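PDB 5NNP: N-terminal acetyltransferase-like protein, which probably serves as the auxiliary, tetratricopeptide-repeat subunit of an N-terminal acetyltransferase of the NatA type, which transfers acetyl groups to protein N-termini. Local coordinates for residues A[445-448]-A[449-453]; A[489-492]-A[493-497]. All blocks are in the same frame, centred on the assembly; numbering follows the deposited sequence.

Interaction 1 (A[445-448]-A[449-453]); sequences NSKA and AKYQL. With PO4 (phosphate ion), chain U.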
loop_
_atom_site.group_PDB
_atom_site.type_symbol
_atom_site.label_atom_id
_atom_site.label_comp_id
_atom_site.label_asym_id
_atom_site.label_seq_id
_atom_site.Cartn_x
_atom_site.Cartn_y
_atom_site.Cartn_z
ATOM N N ASN A 445 1.400 -7.952 22.163
ATOM C CA ASN A 445 2.560 -7.151 22.526
ATOM C C ASN A 445 2.435 -5.741 21.951
ATOM O O ASN A 445 2.710 -4.754 22.640
ATOM C CB ASN A 445 3.855 -7.809 22.053
ATOM C CG ASN A 445 5.096 -6.991 22.406
ATOM O OD1 ASN A 445 5.458 -6.063 21.689
ATOM N ND2 ASN A 445 5.757 -7.345 23.509
ATOM N N SER A 446 1.994 -5.650 20.696
ATOM C CA SER A 446 1.817 -4.358 20.028
ATOM C C SER A 446 0.743 -3.495 20.698
ATOM O O SER A 446 0.886 -2.280 20.795
ATOM C CB SER A 446 1.468 -4.562 18.550
ATOM O OG SER A 446 2.492 -5.276 17.877
ATOM N N LYS A 447 -0.333 -4.124 21.142
ATOM C CA LYS A 447 -1.392 -3.433 21.862
ATOM C C LYS A 447 -0.897 -2.811 23.170
ATOM O O LYS A 447 -1.229 -1.669 23.513
ATOM C CB LYS A 447 -2.523 -4.404 22.154
ATOM C CG LYS A 447 -3.640 -4.327 21.175
ATOM C CD LYS A 447 -4.445 -3.081 21.413
ATOM C CE LYS A 447 -5.491 -2.917 20.330
ATOM N NZ LYS A 447 -4.886 -2.470 19.039
ATOM N N ALA A 448 -0.096 -3.574 23.901
ATOM C CA ALA A 448 0.387 -3.109 25.191
ATOM C C ALA A 448 1.288 -1.896 24.987
ATOM O O ALA A 448 1.111 -0.862 25.633
ATOM C CB ALA A 448 1.125 -4.237 25.938
ATOM N N ALA A 449 2.232 -2.008 24.062
ATOM C CA ALA A 449 3.096 -0.876 23.731
ATOM C C ALA A 449 2.295 0.377 23.346
ATOM O O ALA A 449 2.628 1.484 23.757
ATOM C CB ALA A 449 4.044 -1.252 22.614
ATOM N N LYS A 450 1.244 0.196 22.557
ATOM C CA LYS A 450 0.429 1.308 22.102
ATOM C C LYS A 450 -0.238 1.968 23.291
ATOM O O LYS A 450 -0.186 3.197 23.451
ATOM C CB LYS A 450 -0.623 0.842 21.095
ATOM C CG LYS A 450 -1.585 1.940 20.638
ATOM C CD LYS A 450 -2.761 1.347 19.868
ATOM C CE LYS A 450 -3.758 2.412 19.423
ATOM N NZ LYS A 450 -4.738 1.854 18.446
ATOM N N TYR A 451 -0.857 1.143 24.132
ATOM C CA TYR A 451 -1.498 1.641 25.345
ATOM C C TYR A 451 -0.517 2.377 26.270
ATOM O O TYR A 451 -0.864 3.381 26.885
ATOM C CB TYR A 451 -2.192 0.492 26.078
ATOM C CG TYR A 451 -3.600 0.296 25.571
ATOM C CD1 TYR A 451 -3.855 0.254 24.211
ATOM C CD2 TYR A 451 -4.675 0.190 26.443
ATOM C CE1 TYR A 451 -5.133 0.102 23.728
ATOM C CE2 TYR A 451 -5.964 0.031 25.966
ATOM C CZ TYR A 451 -6.184 -0.005 24.608
ATOM O OH TYR A 451 -7.461 -0.155 24.120
ATOM N N GLN A 452 0.716 1.907 26.337
ATOM C CA GLN A 452 1.715 2.583 27.143
ATOM C C GLN A 452 2.072 3.950 26.550
ATOM O O GLN A 452 2.195 4.941 27.288
ATOM C CB GLN A 452 2.942 1.683 27.299
ATOM C CG GLN A 452 2.656 0.475 28.205
ATOM C CD GLN A 452 3.706 -0.624 28.127
ATOM O OE1 GLN A 452 4.584 -0.600 27.261
ATOM N NE2 GLN A 452 3.619 -1.598 29.038
ATOM N N LEU A 453 2.217 4.012 25.225
ATOM C CA LEU A 453 2.416 5.291 24.545
ATOM C C LEU A 453 1.208 6.211 24.731
ATOM O O LEU A 453 1.359 7.415 24.903
ATOM C CB LEU A 453 2.689 5.082 23.054
ATOM C CG LEU A 453 3.974 4.336 22.702
ATOM C CD1 LEU A 453 4.027 4.090 21.219
ATOM C CD2 LEU A 453 5.190 5.119 23.142
HETATM P P PO4 U . -7.698 -0.116 20.375
HETATM O O1 PO4 U . -7.656 -0.113 21.883
HETATM O O2 PO4 U . -8.582 1.026 19.923
HETATM O O3 PO4 U . -6.310 0.078 19.803
HETATM O O4 PO4 U . -8.248 -1.442 19.904
#

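Interaction 2 (A[489-492]-A[493-497]); sequences FLTE and DGEAW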
loop_
_atom_site.group_PDB
_atom_site.type_symbol
_atom_site.label_atom_id
_atom_site.label_comp_id
_atom_site.label_asym_id
_atom_site.label_seq_id
_atom_site.Cartn_x
_atom_site.Cartn_y
_atom_site.Cartn_z
ATOM N N PHE A 489 4.072 2.580 14.994
ATOM C CA PHE A 489 4.797 2.840 16.222
ATOM C C PHE A 489 5.496 4.191 16.155
ATOM O O PHE A 489 5.462 4.952 17.114
ATOM C CB PHE A 489 5.821 1.751 16.536
ATOM C CG PHE A 489 6.608 2.044 17.772
ATOM C CD1 PHE A 489 6.066 1.796 19.024
ATOM C CD2 PHE A 489 7.866 2.610 17.697
ATOM C CE1 PHE A 489 6.767 2.074 20.161
ATOM C CE2 PHE A 489 8.576 2.898 18.855
ATOM C CZ PHE A 489 8.018 2.627 20.085
ATOM N N LEU A 490 6.136 4.475 15.021
ATOM C CA LEU A 490 6.838 5.744 14.843
ATOM C C LEU A 490 5.885 6.923 15.047
ATOM O O LEU A 490 6.229 7.890 15.729
ATOM C CB LEU A 490 7.494 5.818 13.465
ATOM C CG LEU A 490 8.702 4.907 13.194
ATOM C CD1 LEU A 490 9.171 5.036 11.748
ATOM C CD2 LEU A 490 9.842 5.198 14.133
ATOM N N THR A 491 4.682 6.833 14.484
ATOM C CA THR A 491 3.711 7.918 14.625
ATOM C C THR A 491 3.260 8.067 16.078
ATOM O O THR A 491 3.276 9.170 16.630
ATOM C CB THR A 491 2.477 7.705 13.734
ATOM O OG1 THR A 491 2.891 7.448 12.390
ATOM C CG2 THR A 491 1.601 8.940 13.742
ATOM N N GLU A 492 2.859 6.953 16.690
ATOM C CA GLU A 492 2.441 6.942 18.091
ATOM C C GLU A 492 3.537 7.455 19.021
ATOM O O GLU A 492 3.286 8.240 19.930
ATOM C CB GLU A 492 2.035 5.527 18.502
ATOM C CG GLU A 492 0.674 5.104 17.986
ATOM C CD GLU A 492 -0.448 5.892 18.617
ATOM O OE1 GLU A 492 -1.545 5.929 18.042
ATOM O OE2 GLU A 492 -0.244 6.471 19.708
ATOM N N ASP A 493 4.761 7.000 18.789
ATOM C CA ASP A 493 5.900 7.436 19.581
ATOM C C ASP A 493 6.086 8.948 19.481
ATOM O O ASP A 493 6.403 9.608 20.467
ATOM C CB ASP A 493 7.171 6.720 19.131
ATOM C CG ASP A 493 8.320 6.895 20.106
ATOM O OD1 ASP A 493 8.088 6.832 21.333
ATOM O OD2 ASP A 493 9.465 7.086 19.647
ATOM N N GLY A 494 5.889 9.487 18.283
ATOM C CA GLY A 494 6.044 10.909 18.053
ATOM C C GLY A 494 4.991 11.716 18.786
ATOM O O GLY A 494 5.312 12.674 19.489
ATOM N N GLU A 495 3.732 11.321 18.628
ATOM C CA GLU A 495 2.628 12.016 19.260
ATOM C C GLU A 495 2.792 12.009 20.780
ATOM O O GLU A 495 2.528 13.016 21.449
ATOM C CB GLU A 495 1.297 11.391 18.830
ATOM C CG GLU A 495 1.039 11.540 17.334
ATOM C CD GLU A 495 -0.276 10.943 16.867
ATOM O OE1 GLU A 495 -0.950 10.238 17.644
ATOM O OE2 GLU A 495 -0.647 11.189 15.707
ATOM N N ALA A 496 3.265 10.889 21.317
ATOM C CA ALA A 496 3.559 10.793 22.749
ATOM C C ALA A 496 4.654 11.772 23.203
ATOM O O ALA A 496 4.493 12.485 24.199
ATOM C CB ALA A 496 3.957 9.379 23.094
ATOM N N TRP A 497 5.775 11.782 22.483
ATOM C CA TRP A 497 6.872 12.700 22.768
ATOM C C TRP A 497 6.418 14.153 22.656
ATOM O O TRP A 497 6.850 15.012 23.429
ATOM C CB TRP A 497 8.057 12.452 21.825
ATOM C CG TRP A 497 8.920 11.311 22.247
ATOM C CD1 TRP A 497 9.202 10.184 21.529
ATOM C CD2 TRP A 497 9.607 11.171 23.501
ATOM N NE1 TRP A 497 10.025 9.353 22.259
ATOM C CE2 TRP A 497 10.287 9.938 23.469
ATOM C CE3 TRP A 497 9.719 11.973 24.640
ATOM C CZ2 TRP A 497 11.065 9.486 24.538
ATOM C CZ3 TRP A 497 10.492 11.520 25.704
ATOM C CH2 TRP A 497 11.153 10.289 25.647
#

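Interaction 1 (A[445-448]-A[449-453])
Lys447 and Tyr451, one helical turn apart, cross at a slant, the lysine CD lying 4.0 Å from CE1 of the tyrosine ring. Lys450 joins them from the neighbouring position, and the two lysines reach toward one phosphate ion, probably taken up from the crystallisation liquor. They get there differently. Lys447 is bent at chi2 and again at chi4 (both -74°), which folds its amino group back toward the anion, whereas Lys450, with CG anti to the backbone N (chi1 176°), runs out fully extended. Both meet phosphate O3: Lys450 NZ donates to it at 2.7 Å, Lys447 NZ more weakly at 3.0 Å. Phosphate O1 lies at the edge of the Tyr451 ring but is modelled too close to the hydroxyl, so that approach is doubtful.

These residues belong to helix 442-454, part of the alpha-helical repeat array of the auxiliary-subunit family, and regular i to i+4 bonds run through them, among them Tyr451 N to Lys447 O at 2.9 Å. Arg416 of helix 408-421 adds a further hydrogen bond to the phosphate, so the positive groups converge on an anion that probably offsets their mutual charge. Away from the phosphate, Gln452 packs its CG 3.3 Å from Ala448 O and its OE1 is hydrogen-bonded to Thr464 OG1 of helix 458-465, while Asn445 ND2 bonds to Thr464 O.

Interaction 2 (A[489-492]-A[493-497])
Within helix 487-499, one element of the alpha-helical repeat array, successive turns are joined by i to i+4 hydrogen bonds and by two side-chain pairs. The first is Phe489 with Asp493: the aspartate CB sits over one face of the ring, offset toward its rim, 4.1 Å from CE2, and the carboxylate plane is turned only 14° from the ring plane. Phe489 CG stands anti to the backbone N (chi1 178°), carrying the ring alongside the next turn. The same two residues are joined through the backbone, Asp493 N donating to Phe489 O at 2.7 Å. In the second pair, Thr491 and Glu495 lie side by side and point the same way, with the methyl CG2 3.7 Å from Glu495 OE2; the threonine hydroxyl bonds instead to Ile487 O. Glu492 OE1 and Glu495 OE1 both form salt bridges with Arg558 of helix 554-572, and Asp493 OD2 with Arg509; Glu492 OE1 is also bridged by Arg454 of helix 442-454. A leucine in place of Glu495 would probably leave Arg558 with one carboxylate partner fewer. Acidic groups as near as Glu492 OE2 and Glu495 OE1, 4.4 Å apart, are thus probably tolerated because arginines from other helices share their charge.

The two interactions lie on helices 442-454 and 487-499, with centres about 11 Å apart, and meet through Leu453, whose CD1 packs 3.6 Å from Phe489 CE1. Both are largely buried, yet each has a more open margin: the partly exposed lysines of interaction 1 gather at an ion, while in interaction 2 Glu495 is partly exposed. Their charges are opposite in sign but do not pair with each other. Interaction 1 presents basic groups to a phosphate beside helix 408-421, whereas interaction 2 presents acids to arginines of later helices and to Arg454 at the end of helix 442-454. Helix 458-465 touches both, hydrogen-bonded through Thr464 to the side-chain amides of Asn445 and Gln452 and through Asn458 to the carboxylate of Asp493.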